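Local structure of antigen TpF1 (Treponema pallidum, 2FJC) at residues 64-69 and 74-79; 17-22 and 84-89; 26-31 and 56-61. The protein binds ferric iron and, as a mini-ferritin of the Dps family, probably oxidises ferrous iron and stores it inside a protein shell. One frame throughout, in Å; residues are numbered along the deposited sequence.

Interaction 1 of 3, residues 64-69 and 74-79; sequences TIAERL and AQAPAS. With FE (Fe (III) ion), chain R.
Leu69 spreads its two methyl groups over the chain of residues 74-79, which runs back beside helix 44-71 just after that helix ends. With CG anti to the backbone N (chi1 -165°), the fork leans toward this returning chain and divides over it. Leu69 CD1 meets the methyl of Ala74, CB, at 3.9 Å. Its other branch reaches further along, with Leu69 CD2 3.8 Å from Ala76 CA and 3.9 Å from Pro77 CD; the leucine and proline side chains cross nearly at right angles. Small residues suit positions 74 and 76 because the extended chain lies close to the helix. Ala76 turns its CB inward, 4.1 Å from Ala66 CB, methyl against methyl, while Trp37 of a neighbouring subunit also packs on Ala66. The backbone adds one polar tie: Ala74 N donates to Leu69 O at 3.1 Å, a moderately bent bond (146° at the hydrogen), with the donor tilted 23° from the carbonyl plane.

Glu67 points the other way. Its bent chain brings OE2 to 2.4 Å from the iron, where Asp63 of the same chain and His36 of that neighbouring subunit are the other ligands, a ferroxidase-type site between subunits as in other Dps proteins. NE2 of His38 of that subunit is hydrogen-bonded to Ala76 N.

The chemistry divides by face. A carboxylate on one side of the helix serves the metal, while aliphatic carbons and one backbone bond hold the following chain on another, so the loop packs here without calling on the iron ligand.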
loop_
_atom_site.group_PDB
_atom_site.type_symbol
_atom_site.label_atom_id
_atom_site.label_comp_id
_atom_site.label_asym_id
_atom_site.label_seq_id
_atom_site.Cartn_x
_atom_site.Cartn_y
_atom_site.Cartn_z
ATOM N N THR B 64 -15.129 -7.665 21.042
ATOM C CA THR B 64 -15.658 -8.895 20.452
ATOM C C THR B 64 -16.445 -9.722 21.471
ATOM O O THR B 64 -17.470 -10.310 21.134
ATOM C CB THR B 64 -14.565 -9.782 19.792
ATOM O OG1 THR B 64 -13.825 -10.464 20.799
ATOM C CG2 THR B 64 -13.622 -8.945 18.968
ATOM N N ILE B 65 -15.989 -9.754 22.720
ATOM C CA ILE B 65 -16.702 -10.499 23.750
ATOM C C ILE B 65 -18.051 -9.836 24.063
ATOM O O ILE B 65 -19.069 -10.515 24.233
ATOM C CB ILE B 65 -15.854 -10.619 25.039
ATOM C CG1 ILE B 65 -14.775 -11.673 24.831
ATOM C CG2 ILE B 65 -16.732 -11.030 26.236
ATOM C CD1 ILE B 65 -13.902 -11.866 26.022
ATOM N N ALA B 66 -18.060 -8.512 24.136
ATOM C CA ALA B 66 -19.296 -7.794 24.406
ATOM C C ALA B 66 -20.309 -8.087 23.301
ATOM O O ALA B 66 -21.501 -8.261 23.555
ATOM C CB ALA B 66 -19.033 -6.308 24.474
ATOM N N GLU B 67 -19.827 -8.136 22.067
ATOM C CA GLU B 67 -20.699 -8.400 20.938
ATOM C C GLU B 67 -21.198 -9.831 20.922
ATOM O O GLU B 67 -22.299 -10.099 20.444
ATOM C CB GLU B 67 -19.982 -8.095 19.632
ATOM C CG GLU B 67 -20.557 -6.889 18.929
ATOM C CD GLU B 67 -19.494 -5.891 18.526
ATOM O OE1 GLU B 67 -18.495 -6.305 17.897
ATOM O OE2 GLU B 67 -19.666 -4.695 18.837
ATOM N N ARG B 68 -20.387 -10.753 21.429
ATOM C CA ARG B 68 -20.802 -12.141 21.469
ATOM C C ARG B 68 -21.950 -12.233 22.463
ATOM O O ARG B 68 -22.934 -12.941 22.250
ATOM C CB ARG B 68 -19.645 -13.037 21.911
ATOM C CG ARG B 68 -20.015 -14.512 22.003
ATOM C CD ARG B 68 -20.734 -14.968 20.746
ATOM N NE ARG B 68 -21.148 -16.367 20.820
ATOM C CZ ARG B 68 -22.026 -16.920 19.991
ATOM N NH1 ARG B 68 -22.578 -16.186 19.030
ATOM N NH2 ARG B 68 -22.363 -18.194 20.128
ATOM N N LEU B 69 -21.811 -11.489 23.550
ATOM C CA LEU B 69 -22.817 -11.438 24.586
ATOM C C LEU B 69 -24.128 -10.934 23.972
ATOM O O LEU B 69 -25.208 -11.460 24.251
ATOM C CB LEU B 69 -22.338 -10.497 25.681
ATOM C CG LEU B 69 -23.007 -10.483 27.043
ATOM C CD1 LEU B 69 -23.108 -11.883 27.606
ATOM C CD2 LEU B 69 -22.166 -9.602 27.960
ATOM N N ALA B 74 -28.119 -11.379 25.337
ATOM C CA ALA B 74 -27.956 -10.599 26.560
ATOM C C ALA B 74 -27.536 -9.173 26.225
ATOM O O ALA B 74 -27.281 -8.842 25.064
ATOM C CB ALA B 74 -26.914 -11.246 27.463
ATOM N N GLN B 75 -27.494 -8.319 27.236
ATOM C CA GLN B 75 -27.056 -6.950 27.022
ATOM C C GLN B 75 -25.709 -6.866 27.728
ATOM O O GLN B 75 -25.500 -7.500 28.765
ATOM C CB GLN B 75 -28.054 -5.950 27.606
ATOM C CG GLN B 75 -29.481 -6.218 27.166
ATOM C CD GLN B 75 -30.325 -4.969 27.118
ATOM O OE1 GLN B 75 -30.265 -4.200 26.157
ATOM N NE2 GLN B 75 -31.113 -4.750 28.161
ATOM N N ALA B 76 -24.786 -6.107 27.156
ATOM C CA ALA B 76 -23.461 -6.003 27.740
ATOM C C ALA B 76 -23.349 -4.916 28.791
ATOM O O ALA B 76 -23.989 -3.863 28.691
ATOM C CB ALA B 76 -22.428 -5.769 26.639
ATOM N N PRO B 77 -22.561 -5.178 29.843
ATOM C CA PRO B 77 -22.390 -4.166 30.887
ATOM C C PRO B 77 -21.697 -3.015 30.166
ATOM O O PRO B 77 -20.712 -3.222 29.462
ATOM C CB PRO B 77 -21.499 -4.868 31.910
ATOM C CG PRO B 77 -20.745 -5.870 31.098
ATOM C CD PRO B 77 -21.794 -6.395 30.151
ATOM N N ALA B 78 -22.226 -1.806 30.311
ATOM C CA ALA B 78 -21.652 -0.676 29.599
ATOM C C ALA B 78 -21.526 0.606 30.402
ATOM O O ALA B 78 -22.041 1.647 30.004
ATOM C CB ALA B 78 -22.459 -0.426 28.337
ATOM N N SER B 79 -20.841 0.521 31.535
ATOM C CA SER B 79 -20.608 1.680 32.386
ATOM C C SER B 79 -19.505 1.313 33.349
ATOM O O SER B 79 -19.328 0.138 33.689
ATOM C CB SER B 79 -21.881 2.072 33.148
ATOM O OG SER B 79 -22.201 1.126 34.146
HETATM FE FE FE R . -18.008 -3.207 17.827
#

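Interaction 2 of 3, residues 17-22 and 84-89; sequences QLRQHV and LALSGI
Leu86, at the end of the short helix 80-86, meets two consecutive residues of helix 8-38, Arg19 through its side chain and Gln20 through its carbonyl. Leu86 CD1 lies over one face of the guanidinium, 3.8 Å from Arg19 NH2, and Leu86 CD2 is 4.1 Å from the same nitrogen. Such flat, weakly hydrated faces tolerate aliphatic neighbours while the N-H bonds stay directed round the rim. The arginine gets there by a bend at chi3 (55°), which folds its end back toward the leucine. Gln20 instead stretches out, CG anti to the backbone N and the chain extended beyond it, and its NE2 donates to Leu86 O. At 3.5 Å this bond is weak, although nearly straight at 174°. A glutamine is long enough to span the gap and has an N-H for a carbonyl at the helix end.

A second shell steadies these groups. Gln20 OE1 takes a weak hydrogen bond from Arg116 NE, so both ends of the amide have a partner, though each bond is weak. Beyond Leu86 the chain leaves the helix at Ser87, whose OG accepts from Ile89 N at 3.0 Å in an ST turn. Asp24, on the same helix as Gln20, bonds through OD1 to both Ser87 OG and Gly88 N, fixing the turn against helix 8-38.

The polar and apolar touches together seat a short helix across the outside of a four-helix bundle. A small helix in the long connection between the second and third bundle helices is a hallmark of the Dps fold.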
loop_
_atom_site.group_PDB
_atom_site.type_symbol
_atom_site.label_atom_id
_atom_site.label_comp_id
_atom_site.label_asym_id
_atom_site.label_seq_id
_atom_site.Cartn_x
_atom_site.Cartn_y
_atom_site.Cartn_z
ATOM N N GLN B 17 -20.238 -15.342 32.547
ATOM C CA GLN B 17 -18.790 -15.312 32.412
ATOM C C GLN B 17 -18.399 -14.169 31.483
ATOM O O GLN B 17 -17.511 -13.370 31.799
ATOM C CB GLN B 17 -18.291 -16.638 31.834
ATOM C CG GLN B 17 -18.175 -17.769 32.850
ATOM C CD GLN B 17 -17.066 -17.512 33.857
ATOM O OE1 GLN B 17 -15.874 -17.619 33.537
ATOM N NE2 GLN B 17 -17.451 -17.147 35.078
ATOM N N LEU B 18 -19.071 -14.093 30.335
ATOM C CA LEU B 18 -18.810 -13.047 29.351
ATOM C C LEU B 18 -18.958 -11.649 29.962
ATOM O O LEU B 18 -18.120 -10.780 29.741
ATOM C CB LEU B 18 -19.747 -13.217 28.157
ATOM C CG LEU B 18 -19.184 -13.970 26.948
ATOM C CD1 LEU B 18 -18.239 -15.086 27.362
ATOM C CD2 LEU B 18 -20.336 -14.501 26.133
ATOM N N ARG B 19 -20.019 -11.443 30.736
ATOM C CA ARG B 19 -20.258 -10.160 31.386
ATOM C C ARG B 19 -19.079 -9.796 32.261
ATOM O O ARG B 19 -18.662 -8.643 32.306
ATOM C CB ARG B 19 -21.530 -10.205 32.244
ATOM C CG ARG B 19 -22.800 -9.892 31.459
ATOM C CD ARG B 19 -24.061 -10.228 32.238
ATOM N NE ARG B 19 -24.119 -9.579 33.548
ATOM C CZ ARG B 19 -24.370 -8.285 33.749
ATOM N NH1 ARG B 19 -24.586 -7.472 32.719
ATOM N NH2 ARG B 19 -24.427 -7.804 34.989
ATOM N N GLN B 20 -18.534 -10.779 32.960
ATOM C CA GLN B 20 -17.399 -10.510 33.811
ATOM C C GLN B 20 -16.159 -10.198 32.975
ATOM O O GLN B 20 -15.371 -9.326 33.331
ATOM C CB GLN B 20 -17.104 -11.681 34.739
ATOM C CG GLN B 20 -15.892 -11.383 35.594
ATOM C CD GLN B 20 -15.639 -12.416 36.651
ATOM O OE1 GLN B 20 -15.347 -13.581 36.343
ATOM N NE2 GLN B 20 -15.742 -12.002 37.918
ATOM N N HIS B 21 -15.983 -10.911 31.868
ATOM C CA HIS B 21 -14.831 -10.662 31.008
ATOM C C HIS B 21 -14.835 -9.221 30.515
ATOM O O HIS B 21 -13.804 -8.553 30.521
ATOM C CB HIS B 21 -14.834 -11.601 29.804
ATOM C CG HIS B 21 -14.738 -13.044 30.170
ATOM N ND1 HIS B 21 -14.104 -13.472 31.312
ATOM C CD2 HIS B 21 -15.142 -14.159 29.520
ATOM C CE1 HIS B 21 -14.117 -14.792 31.350
ATOM N NE2 HIS B 21 -14.738 -15.234 30.274
ATOM N N VAL B 22 -16.001 -8.747 30.089
ATOM C CA VAL B 22 -16.125 -7.382 29.604
ATOM C C VAL B 22 -15.692 -6.415 30.699
ATOM O O VAL B 22 -14.923 -5.484 30.457
ATOM C CB VAL B 22 -17.576 -7.071 29.189
ATOM C CG1 VAL B 22 -17.723 -5.598 28.890
ATOM C CG2 VAL B 22 -17.944 -7.899 27.972
ATOM N N LEU B 84 -16.787 -1.769 37.716
ATOM C CA LEU B 84 -16.190 -1.804 39.046
ATOM C C LEU B 84 -16.934 -2.786 39.938
ATOM O O LEU B 84 -16.346 -3.374 40.846
ATOM C CB LEU B 84 -16.205 -0.414 39.686
ATOM C CG LEU B 84 -15.214 0.577 39.072
ATOM C CD1 LEU B 84 -15.295 1.909 39.792
ATOM C CD2 LEU B 84 -13.809 0.009 39.160
ATOM N N ALA B 85 -18.220 -2.974 39.667
ATOM C CA ALA B 85 -19.025 -3.898 40.452
ATOM C C ALA B 85 -18.808 -5.364 40.064
ATOM O O ALA B 85 -18.939 -6.255 40.900
ATOM C CB ALA B 85 -20.500 -3.542 40.309
ATOM N N LEU B 86 -18.471 -5.617 38.802
ATOM C CA LEU B 86 -18.283 -6.980 38.324
ATOM C C LEU B 86 -16.839 -7.443 38.243
ATOM O O LEU B 86 -16.546 -8.636 38.367
ATOM C CB LEU B 86 -18.904 -7.120 36.936
ATOM C CG LEU B 86 -20.399 -6.854 36.802
ATOM C CD1 LEU B 86 -20.773 -6.683 35.330
ATOM C CD2 LEU B 86 -21.166 -8.007 37.443
ATOM N N SER B 87 -15.934 -6.503 38.024
ATOM C CA SER B 87 -14.529 -6.834 37.858
ATOM C C SER B 87 -13.804 -7.467 39.033
ATOM O O SER B 87 -13.982 -7.071 40.183
ATOM C CB SER B 87 -13.750 -5.594 37.423
ATOM O OG SER B 87 -12.411 -5.931 37.115
ATOM N N GLY B 88 -12.970 -8.452 38.715
ATOM C CA GLY B 88 -12.177 -9.123 39.719
ATOM C C GLY B 88 -10.764 -8.573 39.646
ATOM O O GLY B 88 -9.850 -9.089 40.288
ATOM N N ILE B 89 -10.580 -7.525 38.849
ATOM C CA ILE B 89 -9.274 -6.906 38.705
ATOM C C ILE B 89 -9.229 -5.580 39.453
ATOM O O ILE B 89 -10.074 -4.700 39.261
ATOM C CB ILE B 89 -8.923 -6.660 37.223
ATOM C CG1 ILE B 89 -8.730 -7.996 36.507
ATOM C CG2 ILE B 89 -7.655 -5.833 37.118
ATOM C CD1 ILE B 89 -8.383 -7.861 35.049
#

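Interaction 3 of 3, residues 26-31 and 56-61; sequences GVLYIK and VSVTEA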
loop_
_atom_site.group_PDB
_atom_site.type_symbol
_atom_site.label_atom_id
_atom_site.label_comp_id
_atom_site.label_asym_id
_atom_site.label_seq_id
_atom_site.Cartn_x
_atom_site.Cartn_y
_atom_site.Cartn_z
ATOM N N GLY B 26 -12.462 -4.116 30.557
ATOM C CA GLY B 26 -12.658 -2.682 30.672
ATOM C C GLY B 26 -11.719 -2.093 31.705
ATOM O O GLY B 26 -11.056 -1.083 31.461
ATOM N N VAL B 27 -11.652 -2.738 32.865
ATOM C CA VAL B 27 -10.788 -2.278 33.938
ATOM C C VAL B 27 -9.314 -2.363 33.530
ATOM O O VAL B 27 -8.540 -1.447 33.784
ATOM C CB VAL B 27 -11.027 -3.107 35.227
ATOM C CG1 VAL B 27 -9.978 -2.774 36.262
ATOM C CG2 VAL B 27 -12.416 -2.802 35.789
ATOM N N LEU B 28 -8.935 -3.460 32.885
ATOM C CA LEU B 28 -7.557 -3.648 32.455
ATOM C C LEU B 28 -7.152 -2.582 31.446
ATOM O O LEU B 28 -6.015 -2.107 31.449
ATOM C CB LEU B 28 -7.392 -5.010 31.801
ATOM C CG LEU B 28 -6.143 -5.799 32.158
ATOM C CD1 LEU B 28 -5.928 -6.833 31.080
ATOM C CD2 LEU B 28 -4.938 -4.891 32.296
ATOM N N TYR B 29 -8.087 -2.234 30.570
ATOM C CA TYR B 29 -7.856 -1.242 29.539
ATOM C C TYR B 29 -7.322 0.051 30.133
ATOM O O TYR B 29 -6.331 0.610 29.657
ATOM C CB TYR B 29 -9.151 -0.952 28.786
ATOM C CG TYR B 29 -8.993 0.063 27.678
ATOM C CD1 TYR B 29 -8.251 -0.230 26.535
ATOM C CD2 TYR B 29 -9.593 1.319 27.768
ATOM C CE1 TYR B 29 -8.111 0.702 25.505
ATOM C CE2 TYR B 29 -9.462 2.262 26.747
ATOM C CZ TYR B 29 -8.721 1.950 25.618
ATOM O OH TYR B 29 -8.587 2.885 24.617
ATOM N N ILE B 30 -7.980 0.524 31.178
ATOM C CA ILE B 30 -7.564 1.748 31.815
ATOM C C ILE B 30 -6.325 1.546 32.679
ATOM O O ILE B 30 -5.472 2.432 32.770
ATOM C CB ILE B 30 -8.730 2.333 32.614
ATOM C CG1 ILE B 30 -9.747 2.892 31.615
ATOM C CG2 ILE B 30 -8.245 3.418 33.573
ATOM C CD1 ILE B 30 -10.997 3.403 32.256
ATOM N N LYS B 31 -6.210 0.370 33.281
ATOM C CA LYS B 31 -5.068 0.063 34.118
ATOM C C LYS B 31 -3.813 0.101 33.256
ATOM O O LYS B 31 -2.770 0.600 33.677
ATOM C CB LYS B 31 -5.259 -1.320 34.742
ATOM C CG LYS B 31 -4.312 -1.663 35.871
ATOM C CD LYS B 31 -4.793 -2.928 36.591
ATOM C CE LYS B 31 -3.843 -3.332 37.707
ATOM N NZ LYS B 31 -4.302 -4.557 38.399
ATOM N N VAL B 56 -4.609 -1.981 23.203
ATOM C CA VAL B 56 -5.297 -1.988 21.920
ATOM C C VAL B 56 -5.868 -3.394 21.780
ATOM O O VAL B 56 -7.018 -3.583 21.401
ATOM C CB VAL B 56 -4.321 -1.700 20.737
ATOM C CG1 VAL B 56 -4.936 -2.169 19.424
ATOM C CG2 VAL B 56 -4.000 -0.193 20.677
ATOM N N SER B 57 -5.048 -4.380 22.110
ATOM C CA SER B 57 -5.459 -5.765 22.039
ATOM C C SER B 57 -6.576 -6.046 23.053
ATOM O O SER B 57 -7.535 -6.762 22.767
ATOM C CB SER B 57 -4.269 -6.669 22.319
ATOM O OG SER B 57 -4.693 -8.012 22.459
ATOM N N VAL B 58 -6.448 -5.473 24.241
ATOM C CA VAL B 58 -7.438 -5.666 25.278
ATOM C C VAL B 58 -8.787 -5.086 24.873
ATOM O O VAL B 58 -9.833 -5.708 25.094
ATOM C CB VAL B 58 -6.982 -5.010 26.612
ATOM C CG1 VAL B 58 -8.179 -4.741 27.509
ATOM C CG2 VAL B 58 -5.983 -5.917 27.326
ATOM N N THR B 59 -8.776 -3.900 24.278
ATOM C CA THR B 59 -10.032 -3.279 23.897
ATOM C C THR B 59 -10.658 -4.031 22.730
ATOM O O THR B 59 -11.867 -3.981 22.521
ATOM C CB THR B 59 -9.847 -1.788 23.541
ATOM O OG1 THR B 59 -11.053 -1.077 23.856
ATOM C CG2 THR B 59 -9.533 -1.616 22.071
ATOM N N GLU B 60 -9.828 -4.738 21.976
ATOM C CA GLU B 60 -10.307 -5.520 20.851
ATOM C C GLU B 60 -11.104 -6.696 21.427
ATOM O O GLU B 60 -12.228 -6.976 20.995
ATOM C CB GLU B 60 -9.118 -6.029 20.035
ATOM C CG GLU B 60 -9.476 -6.775 18.758
ATOM C CD GLU B 60 -8.245 -7.364 18.064
ATOM O OE1 GLU B 60 -7.670 -8.345 18.597
ATOM O OE2 GLU B 60 -7.849 -6.835 16.995
ATOM N N ALA B 61 -10.516 -7.383 22.403
ATOM C CA ALA B 61 -11.179 -8.513 23.044
ATOM C C ALA B 61 -12.427 -8.004 23.765
ATOM O O ALA B 61 -13.469 -8.655 23.784
ATOM C CB ALA B 61 -10.237 -9.182 24.029
#
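Tyr29 and Leu28 pack on Val58 and Thr59 in a buried, largely apolar contact between helix 8-38 and helix 44-71, neighbours in the four-helix bundle. The short segments run antiparallel at 164°, their axes approaching to 9.0 Å. No hydrogen bond joins them.

Val58 points toward the facing helix, and its two branches go to different residues. Val58 CG2 touches Leu28 CD1 at 3.9 Å, with the two side chains crossing almost at right angles, whereas Val58 CG1 comes against the backbone side of Tyr29, 4.0 Å from its N and 4.1 Å from its CB. A beta-branched residue suits this place because both methyls sit close to the backbone. Tyr29 holds CG anti to its N (chi1 -179°), which sends the ring alongside Thr59. There Tyr29 CE1 lies 3.6 Å from Thr59 CB, and Thr59 OG1 sits over one face of the ring, displaced toward its rim. The phenol also meets His33 edge-to-face.

The polar ends are satisfied across the subunit boundary. Tyr29 OH is hydrogen-bonded to Thr59 OG1 of a neighbouring subunit, and Thr59 OG1 to Tyr29 OH of that same subunit; the two Tyr29 rings also meet there, their planes about 10° apart.

Within the chain, then, Tyr29 and Thr59 make only van der Waals contact, while both hydroxyls find their partners across the interface. One pair of residues thus joins the bundle interior to a reciprocal pair of hydrogen bonds between subunits.

All three contacts lie in one ferritin-like bundle, their centres 11 to 14 Å apart. Interactions 2 and 3 share helix 8-38, and interactions 1 and 3 share helix 44-71. Interaction 3 closes first along the chain, then interaction 1; the span closed by interaction 2 encloses both. Interactions 1 and 2 touch directly: Leu69 CD2 lies 3.6 Å from Arg19 CG, and Pro77 packs on Arg19 and Val22. Val27 links interactions 2 and 3 by packing on Ser87 and Ile89. Thus the connection that follows helix 44-71 runs back along that helix's end and then along helix 8-38, and interactions 1 and 3 also take part in the subunit interface that completes the iron site.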